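Side-chain contacts in Blo t 1 allergen (PDB 5JT8), which is a mite allergen of the papain-like cysteine protease family, built with its inhibitory propeptide and probably cleaving proteins once that segment is removed: residues Ser148-Gln153 with Gln221-Ser226; Asn171-Ser176 with Gln212-Asp217. One frame throughout, in Å; residues are numbered along the deposited sequence.

Contact 1 (Ser148-Gln153 with Gln221-Ser226)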
ATOM      1  N   SER A 148     -10.522  -5.816   6.469  1.00 23.41           N
ATOM      2  CA  SER A 148     -11.353  -4.718   6.974  1.00 29.30           C
ATOM      3  C   SER A 148     -12.839  -5.020   6.853  1.00 27.06           C
ATOM      4  O   SER A 148     -13.619  -4.793   7.778  1.00 23.56           O
ATOM      5  CB  SER A 148     -11.055  -3.418   6.212  1.00 26.60           C
ATOM      6  OG  SER A 148      -9.725  -3.028   6.439  1.00 33.34           O
ATOM      7  N   LEU A 149     -13.227  -5.509   5.684  1.00 23.74           N
ATOM      8  CA  LEU A 149     -14.627  -5.835   5.437  1.00 25.36           C
ATOM      9  C   LEU A 149     -15.129  -6.934   6.369  1.00 25.22           C
ATOM     10  O   LEU A 149     -16.267  -6.860   6.827  1.00 29.92           O
ATOM     11  CB  LEU A 149     -14.831  -6.237   3.974  1.00 21.16           C
ATOM     12  CG  LEU A 149     -14.607  -5.095   2.986  1.00 23.19           C
ATOM     13  CD1 LEU A 149     -14.828  -5.539   1.523  1.00 21.97           C
ATOM     14  CD2 LEU A 149     -15.511  -3.913   3.323  1.00 27.76           C
ATOM     15  N   TYR A 150     -14.299  -7.946   6.663  1.00 26.18           N
ATOM     16  CA  TYR A 150     -14.734  -9.000   7.590  1.00 26.08           C
ATOM     17  C   TYR A 150     -14.911  -8.434   8.986  1.00 26.41           C
ATOM     18  O   TYR A 150     -15.798  -8.856   9.736  1.00 30.21           O
ATOM     19  CB  TYR A 150     -13.752 -10.189   7.607  1.00 33.10           C
ATOM     20  CG  TYR A 150     -14.051 -11.152   6.484  1.00 35.73           C
ATOM     21  CD1 TYR A 150     -14.958 -12.195   6.658  1.00 40.12           C
ATOM     22  CD2 TYR A 150     -13.476 -10.985   5.241  1.00 24.84           C
ATOM     23  CE1 TYR A 150     -15.266 -13.057   5.619  1.00 37.19           C
ATOM     24  CE2 TYR A 150     -13.769 -11.842   4.192  1.00 30.33           C
ATOM     25  CZ  TYR A 150     -14.666 -12.874   4.386  1.00 36.71           C
ATOM     26  OH  TYR A 150     -14.962 -13.727   3.344  1.00 37.47           O
ATOM     27  N   SER A 151     -14.086  -7.461   9.341  1.00 27.08           N
ATOM     28  CA  SER A 151     -14.227  -6.834  10.661  1.00 28.59           C
ATOM     29  C   SER A 151     -15.499  -5.974  10.661  1.00 26.29           C
ATOM     30  O   SER A 151     -16.343  -6.073  11.548  1.00 32.04           O
ATOM     31  CB  SER A 151     -12.994  -5.986  10.997  1.00 32.18           C
ATOM     32  OG  SER A 151     -13.073  -5.479  12.321  1.00 35.56           O
ATOM     33  N   ILE A 152     -15.637  -5.155   9.626  1.00 27.77           N
ATOM     34  CA  ILE A 152     -16.763  -4.244   9.521  1.00 29.16           C
ATOM     35  C   ILE A 152     -18.125  -4.975   9.458  1.00 34.13           C
ATOM     36  O   ILE A 152     -19.047  -4.645  10.203  1.00 34.17           O
ATOM     37  CB  ILE A 152     -16.598  -3.341   8.296  1.00 29.84           C
ATOM     38  CG1 ILE A 152     -15.377  -2.429   8.485  1.00 22.95           C
ATOM     39  CG2 ILE A 152     -17.844  -2.509   8.097  1.00 29.26           C
ATOM     40  CD1 ILE A 152     -14.980  -1.660   7.223  1.00 22.01           C
ATOM     41  N   GLN A 153     -18.247  -5.990   8.608  1.00 27.71           N
ATOM     42  CA  GLN A 153     -19.559  -6.602   8.377  1.00 26.04           C
ATOM     43  C   GLN A 153     -19.823  -7.826   9.247  1.00 26.14           C
ATOM     44  O   GLN A 153     -20.968  -8.208   9.453  1.00 31.18           O
ATOM     45  CB  GLN A 153     -19.707  -6.944   6.886  1.00 28.12           C
ATOM     46  CG  GLN A 153     -19.634  -5.694   6.037  1.00 29.88           C
ATOM     47  CD  GLN A 153     -19.884  -5.945   4.571  1.00 34.59           C
ATOM     48  OE1 GLN A 153     -18.969  -6.286   3.824  1.00 36.68           O
ATOM     49  NE2 GLN A 153     -21.116  -5.747   4.141  1.00 34.93           N
ATOM     50  N   GLN A 221      -9.810 -22.925   6.265  1.00 49.00           N
ATOM     51  CA  GLN A 221     -10.961 -22.213   5.758  1.00 45.47           C
ATOM     52  C   GLN A 221     -10.502 -21.182   4.723  1.00 37.61           C
ATOM     53  O   GLN A 221      -9.396 -20.646   4.825  1.00 37.19           O
ATOM     54  CB  GLN A 221     -11.711 -21.550   6.904  1.00 48.03           C
ATOM     55  CG  GLN A 221     -12.997 -20.900   6.475  1.00 47.75           C
ATOM     56  CD  GLN A 221     -14.026 -20.943   7.565  1.00 55.12           C
ATOM     57  OE1 GLN A 221     -13.937 -21.767   8.480  1.00 60.98           O
ATOM     58  NE2 GLN A 221     -15.016 -20.062   7.480  1.00 56.24           N
ATOM     59  N   ARG A 222     -11.334 -20.919   3.721  1.00 35.09           N
ATOM     60  CA  ARG A 222     -10.991 -19.926   2.713  1.00 40.75           C
ATOM     61  C   ARG A 222     -11.938 -18.756   2.791  1.00 35.13           C
ATOM     62  O   ARG A 222     -13.145 -18.928   2.920  1.00 38.56           O
ATOM     63  CB  ARG A 222     -11.002 -20.536   1.301  1.00 41.19           C
ATOM     64  CG  ARG A 222      -9.756 -21.349   1.017  1.00 43.29           C
ATOM     65  CD  ARG A 222      -9.673 -21.882  -0.401  1.00 44.16           C
ATOM     66  NE  ARG A 222      -8.459 -22.680  -0.562  1.00 37.68           N
ATOM     67  CZ  ARG A 222      -7.321 -22.222  -1.079  1.00 43.73           C
ATOM     68  NH1 ARG A 222      -7.239 -20.971  -1.516  1.00 40.33           N
ATOM     69  NH2 ARG A 222      -6.266 -23.023  -1.177  1.00 52.67           N
ATOM     70  N   TYR A 223     -11.377 -17.559   2.712  1.00 32.53           N
ATOM     71  CA  TYR A 223     -12.162 -16.338   2.791  1.00 30.08           C
ATOM     72  C   TYR A 223     -12.242 -15.677   1.423  1.00 31.03           C
ATOM     73  O   TYR A 223     -11.222 -15.438   0.779  1.00 31.17           O
ATOM     74  CB  TYR A 223     -11.553 -15.400   3.832  1.00 30.61           C
ATOM     75  CG  TYR A 223     -11.609 -16.024   5.197  1.00 34.90           C
ATOM     76  CD1 TYR A 223     -10.635 -16.926   5.612  1.00 31.32           C
ATOM     77  CD2 TYR A 223     -12.671 -15.760   6.053  1.00 40.06           C
ATOM     78  CE1 TYR A 223     -10.703 -17.528   6.865  1.00 44.23           C
ATOM     79  CE2 TYR A 223     -12.746 -16.351   7.308  1.00 41.55           C
ATOM     80  CZ  TYR A 223     -11.766 -17.236   7.708  1.00 44.16           C
ATOM     81  OH  TYR A 223     -11.849 -17.825   8.950  1.00 47.76           O
ATOM     82  N   HIS A 224     -13.457 -15.392   0.983  1.00 30.90           N
ATOM     83  CA  HIS A 224     -13.671 -14.807  -0.330  1.00 25.75           C
ATOM     84  C   HIS A 224     -14.124 -13.371  -0.221  1.00 29.61           C
ATOM     85  O   HIS A 224     -14.472 -12.906   0.851  1.00 28.16           O
ATOM     86  CB  HIS A 224     -14.731 -15.593  -1.103  1.00 34.02           C
ATOM     87  CG  HIS A 224     -14.405 -17.040  -1.282  1.00 34.54           C
ATOM     88  ND1 HIS A 224     -13.902 -17.546  -2.463  1.00 43.02           N
ATOM     89  CD2 HIS A 224     -14.509 -18.091  -0.434  1.00 31.35           C
ATOM     90  CE1 HIS A 224     -13.714 -18.849  -2.334  1.00 40.62           C
ATOM     91  NE2 HIS A 224     -14.077 -19.204  -1.115  1.00 36.08           N
ATOM     92  N   VAL A 225     -14.126 -12.681  -1.352  1.00 30.21           N
ATOM     93  CA  VAL A 225     -15.004 -11.536  -1.545  1.00 26.47           C
ATOM     94  C   VAL A 225     -15.917 -11.958  -2.707  1.00 29.41           C
ATOM     95  O   VAL A 225     -15.669 -12.977  -3.326  1.00 25.40           O
ATOM     96  CB  VAL A 225     -14.238 -10.244  -1.867  1.00 26.25           C
ATOM     97  CG1 VAL A 225     -13.142  -9.975  -0.817  1.00 21.78           C
ATOM     98  CG2 VAL A 225     -13.620 -10.325  -3.263  1.00 29.36           C
ATOM     99  N   SER A 226     -16.968 -11.210  -2.999  1.00 25.73           N
ATOM    100  CA  SER A 226     -17.845 -11.596  -4.099  1.00 31.43           C
ATOM    101  C   SER A 226     -17.666 -10.712  -5.330  1.00 34.75           C
ATOM    102  O   SER A 226     -18.138 -11.043  -6.418  1.00 34.86           O
ATOM    103  CB  SER A 226     -19.289 -11.522  -3.660  1.00 30.35           C
ATOM    104  OG  SER A 226     -19.697 -10.167  -3.668  1.00 34.28           O
TER

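Contact 2 (Asn171-Ser176 with Gln212-Asp217). Unlike the reference sequence in segment 171-176: Pro175 (reference Ser). Unlike the reference sequence in segment 212-217: Asp215 (reference Asn).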
ATOM      1  N   ASN A 171       1.801 -15.025 -12.764  1.00 44.03           N
ATOM      2  CA  ASN A 171       1.487 -15.264 -14.181  1.00 52.75           C
ATOM      3  C   ASN A 171       2.081 -16.565 -14.732  1.00 49.68           C
ATOM      4  O   ASN A 171       1.403 -17.307 -15.447  1.00 48.15           O
ATOM      5  CB  ASN A 171       1.967 -14.087 -15.032  1.00 61.57           C
ATOM      6  CG  ASN A 171       1.376 -14.093 -16.437  1.00 70.21           C
ATOM      7  OD1 ASN A 171       0.736 -15.053 -16.858  1.00 75.23           O
ATOM      8  ND2 ASN A 171       1.592 -13.008 -17.167  1.00 74.79           N
ATOM      9  N   ARG A 172       3.333 -16.846 -14.388  1.00 52.56           N
ATOM     10  CA  ARG A 172       3.991 -18.086 -14.832  1.00 51.05           C
ATOM     11  C   ARG A 172       3.309 -19.349 -14.293  1.00 48.76           C
ATOM     12  O   ARG A 172       3.380 -20.411 -14.907  1.00 49.81           O
ATOM     13  CB  ARG A 172       5.460 -18.089 -14.414  1.00 51.64           C
ATOM     14  CG  ARG A 172       6.360 -17.211 -15.262  1.00 52.38           C
ATOM     15  CD  ARG A 172       7.669 -17.951 -15.607  1.00 58.64           C
ATOM     16  NE  ARG A 172       8.704 -17.727 -14.607  1.00 58.55           N
ATOM     17  CZ  ARG A 172       9.865 -18.372 -14.563  1.00 59.96           C
ATOM     18  NH1 ARG A 172      10.155 -19.298 -15.468  1.00 54.27           N
ATOM     19  NH2 ARG A 172      10.735 -18.085 -13.609  1.00 64.23           N
ATOM     20  N   TYR A 173       2.665 -19.232 -13.137  1.00 44.03           N
ATOM     21  CA  TYR A 173       1.967 -20.360 -12.537  1.00 47.13           C
ATOM     22  C   TYR A 173       0.584 -20.537 -13.151  1.00 47.87           C
ATOM     23  O   TYR A 173       0.202 -21.640 -13.558  1.00 45.45           O
ATOM     24  CB  TYR A 173       1.830 -20.179 -11.012  1.00 46.67           C
ATOM     25  CG  TYR A 173       0.934 -21.234 -10.391  1.00 45.61           C
ATOM     26  CD1 TYR A 173       1.384 -22.544 -10.211  1.00 50.66           C
ATOM     27  CD2 TYR A 173      -0.373 -20.933 -10.018  1.00 47.35           C
ATOM     28  CE1 TYR A 173       0.561 -23.515  -9.660  1.00 51.98           C
ATOM     29  CE2 TYR A 173      -1.202 -21.898  -9.474  1.00 49.90           C
ATOM     30  CZ  TYR A 173      -0.730 -23.180  -9.294  1.00 52.45           C
ATOM     31  OH  TYR A 173      -1.559 -24.126  -8.747  1.00 63.82           O
ATOM     32  N   ASP A 174      -0.168 -19.434 -13.181  1.00 41.64           N
ATOM     33  CA  ASP A 174      -1.522 -19.419 -13.709  1.00 46.02           C
ATOM     34  C   ASP A 174      -1.658 -18.214 -14.645  1.00 45.46           C
ATOM     35  O   ASP A 174      -1.821 -17.076 -14.185  1.00 41.77           O
ATOM     36  CB  ASP A 174      -2.548 -19.363 -12.564  1.00 39.13           C
ATOM     37  CG  ASP A 174      -3.989 -19.530 -13.043  1.00 49.69           C
ATOM     38  OD1 ASP A 174      -4.270 -19.319 -14.245  1.00 53.44           O
ATOM     39  OD2 ASP A 174      -4.854 -19.874 -12.211  1.00 37.84           O
ATOM     40  N   PRO A 175      -1.573 -18.460 -15.962  1.00 51.56           N
ATOM     41  CA  PRO A 175      -1.674 -17.407 -16.983  1.00 50.71           C
ATOM     42  C   PRO A 175      -3.022 -16.671 -17.003  1.00 45.50           C
ATOM     43  O   PRO A 175      -3.127 -15.632 -17.653  1.00 45.10           O
ATOM     44  CB  PRO A 175      -1.442 -18.169 -18.306  1.00 59.32           C
ATOM     45  CG  PRO A 175      -1.552 -19.626 -17.973  1.00 56.13           C
ATOM     46  CD  PRO A 175      -1.130 -19.743 -16.540  1.00 57.32           C
ATOM     47  N   SER A 176      -4.023 -17.176 -16.286  1.00 43.24           N
ATOM     48  CA  SER A 176      -5.290 -16.477 -16.192  1.00 43.96           C
ATOM     49  C   SER A 176      -5.184 -15.281 -15.236  1.00 45.41           C
ATOM     50  O   SER A 176      -6.139 -14.509 -15.103  1.00 39.78           O
ATOM     51  CB  SER A 176      -6.403 -17.423 -15.737  1.00 46.68           C
ATOM     52  OG  SER A 176      -6.308 -17.706 -14.353  1.00 45.61           O
ATOM     53  N   GLN A 212       7.224 -17.881  -4.485  1.00 43.35           N
ATOM     54  CA  GLN A 212       7.343 -19.330  -4.371  1.00 49.34           C
ATOM     55  C   GLN A 212       6.451 -20.015  -5.376  1.00 46.84           C
ATOM     56  O   GLN A 212       5.659 -19.359  -6.054  1.00 44.25           O
ATOM     57  CB  GLN A 212       6.973 -19.809  -2.968  1.00 45.50           C
ATOM     58  CG  GLN A 212       7.747 -19.132  -1.855  1.00 51.76           C
ATOM     59  CD  GLN A 212       7.133 -19.378  -0.490  1.00 45.02           C
ATOM     60  OE1 GLN A 212       5.916 -19.537  -0.352  1.00 43.93           O
ATOM     61  NE2 GLN A 212       7.972 -19.409   0.522  1.00 45.85           N
ATOM     62  N   TRP A 213       6.570 -21.333  -5.453  1.00 47.80           N
ATOM     63  CA  TRP A 213       5.619 -22.141  -6.193  1.00 48.26           C
ATOM     64  C   TRP A 213       4.299 -22.225  -5.440  1.00 57.48           C
ATOM     65  O   TRP A 213       4.272 -22.546  -4.248  1.00 47.10           O
ATOM     66  CB  TRP A 213       6.171 -23.542  -6.439  1.00 51.19           C
ATOM     67  CG  TRP A 213       6.824 -23.686  -7.761  1.00 52.60           C
ATOM     68  CD1 TRP A 213       8.136 -23.468  -8.049  1.00 53.83           C
ATOM     69  CD2 TRP A 213       6.200 -24.077  -8.996  1.00 53.10           C
ATOM     70  NE1 TRP A 213       8.374 -23.698  -9.380  1.00 55.10           N
ATOM     71  CE2 TRP A 213       7.204 -24.078  -9.984  1.00 54.73           C
ATOM     72  CE3 TRP A 213       4.897 -24.433  -9.359  1.00 52.47           C
ATOM     73  CZ2 TRP A 213       6.947 -24.426 -11.312  1.00 55.74           C
ATOM     74  CZ3 TRP A 213       4.641 -24.774 -10.677  1.00 53.44           C
ATOM     75  CH2 TRP A 213       5.663 -24.771 -11.636  1.00 55.40           C
ATOM     76  N   CYS A 214       3.211 -21.935  -6.147  1.00 45.52           N
ATOM     77  CA  CYS A 214       1.883 -21.934  -5.551  1.00 44.13           C
ATOM     78  C   CYS A 214       1.537 -23.306  -4.994  1.00 51.95           C
ATOM     79  O   CYS A 214       1.697 -24.339  -5.653  1.00 50.19           O
ATOM     80  CB  CYS A 214       0.827 -21.504  -6.573  1.00 42.77           C
ATOM     81  SG  CYS A 214      -0.887 -21.687  -6.019  1.00 42.96           S
ATOM     82  N   ASP A 215       1.094 -23.311  -3.749  1.00 45.31           N
ATOM     83  CA  ASP A 215       0.524 -24.504  -3.182  1.00 49.89           C
ATOM     84  C   ASP A 215      -0.982 -24.307  -3.198  1.00 52.41           C
ATOM     85  O   ASP A 215      -1.502 -23.473  -2.471  1.00 51.34           O
ATOM     86  CB  ASP A 215       1.050 -24.758  -1.768  1.00 48.71           C
ATOM     87  CG  ASP A 215       0.526 -26.058  -1.171  1.00 56.10           C
ATOM     88  OD1 ASP A 215      -0.484 -26.586  -1.684  1.00 52.86           O
ATOM     89  OD2 ASP A 215       1.115 -26.549  -0.181  1.00 64.73           O
ATOM     90  N   PRO A 216      -1.680 -25.073  -4.050  1.00 59.15           N
ATOM     91  CA  PRO A 216      -3.144 -25.033  -4.111  1.00 59.50           C
ATOM     92  C   PRO A 216      -3.821 -26.094  -3.216  1.00 67.14           C
ATOM     93  O   PRO A 216      -5.017 -25.978  -2.954  1.00 58.46           O
ATOM     94  CB  PRO A 216      -3.418 -25.299  -5.590  1.00 61.06           C
ATOM     95  CG  PRO A 216      -2.306 -26.303  -5.964  1.00 57.78           C
ATOM     96  CD  PRO A 216      -1.102 -25.927  -5.110  1.00 57.95           C
ATOM     97  N   ASP A 217      -3.088 -27.112  -2.762  1.00 86.17           N
ATOM     98  CA  ASP A 217      -3.686 -28.090  -1.845  1.00 97.65           C
ATOM     99  C   ASP A 217      -3.411 -27.703  -0.394  1.00 94.45           C
ATOM    100  O   ASP A 217      -3.153 -28.558   0.461  1.00100.11           O
ATOM    101  CB  ASP A 217      -3.199 -29.531  -2.106  1.00104.52           C
ATOM    102  CG  ASP A 217      -1.708 -29.716  -1.873  1.00109.65           C
ATOM    103  OD1 ASP A 217      -0.900 -28.974  -2.457  1.00111.22           O
ATOM    104  OD2 ASP A 217      -1.341 -30.603  -1.076  1.00114.89           O
TER

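Contact 1 (Ser148-Gln153 with Gln221-Ser226)
Tyr150 reaches from helix 139-154 to the loop 221-226, and its side chain shows how one tyrosine can bind through both its ring and its hydroxyl. From CB, the first torsion sets CG anti to the carbonyl carbon (chi1 -84°), and the ring extends from the helix toward Tyr223 and His224. The closest approach to Tyr223 is at the outer part of the ring, where CE1 of Tyr150 lies 3.8 Å from CD2 of Tyr223. Here the edge of Tyr223 points at the face of Tyr150 in a T-shaped pair, the planes 87° apart. Along the opposite edge, CE2 of Tyr150 lies 3.6 Å from the carbonyl O of His224, near the plane of the Tyr150 ring. At the tip, OH of Tyr150 donates to that same O of His224 over 2.7 Å, in the carbonyl plane and on a lone pair. The His224 imidazole turns to helix 187-196, where ND1 bonds to the O of Ile195. Tyr150 thus ties what corresponds to the long central helix of the papain fold to the loop leading into strand 227-230. The ring pair adds dispersion and a favourable edge-to-face electrostatic term; the directional hydrogen bond gives a backbone carbonyl a partner and holds the phenol tip to the loop.

Contact 2 (Asn171-Ser176 with Gln212-Asp217)
Two matching first torsions bring Tyr173 and Cys214 together: CG of Tyr173 stands anti to its own backbone nitrogen (chi1 172°), and SG of Cys214 does likewise (chi1 172°). The phenol is thereby laid against Cys214, whose CB sits 3.4 Å from the centroid of the Tyr173 ring, almost on the ring normal, in a CH-pi contact. The sulfur is displaced toward the hydroxyl end, with SG of Cys214 3.5 Å from CE2 of Tyr173, and makes an oblique sulfur-aromatic contact. At the edge of the phenol, near its plane, CZ3 of Trp213 approaches CD1 of Tyr173 to 4.0 Å. The tip meets a proline: OH of Tyr173 lies 3.6 Å from CG of Pro216. Just beyond, the chain folds into an Asx turn, in which OD1 of Asp174 accepts from N of Ser176 at 3.0 Å and also from OG of Ser176, at 2.6 Å. Cys214 is disulfide-bonded to Cys168, at the end of helix 162-168, a link consistent with those of papain-like proteases, so the tyrosine packs on a covalently anchored residue. The contact thus joins two loops beside that helix, one leading toward helix 187-196 and the other from helix 187-196 toward strand 227-230.

In the fold
Read from the N terminus, the chain runs through the helices of its N-terminal part, and helix 139-154 then supplies the first half of contact 1. Helix 162-168 follows, and the loop beyond it opens contact 2 at 171-176. After helix 187-196 a long loop brings 212-217 back to close contact 2, and only then does 221-226 return to helix 139-154 to close contact 1. Contact 2 is therefore nested within contact 1, without crossing. Their centres lie about 23 Å apart, yet NH2 of Arg222 packs 3.7 Å from O of Pro216. Arg222 also forms a salt bridge with Glu164, linking the long loop to helix 162-168.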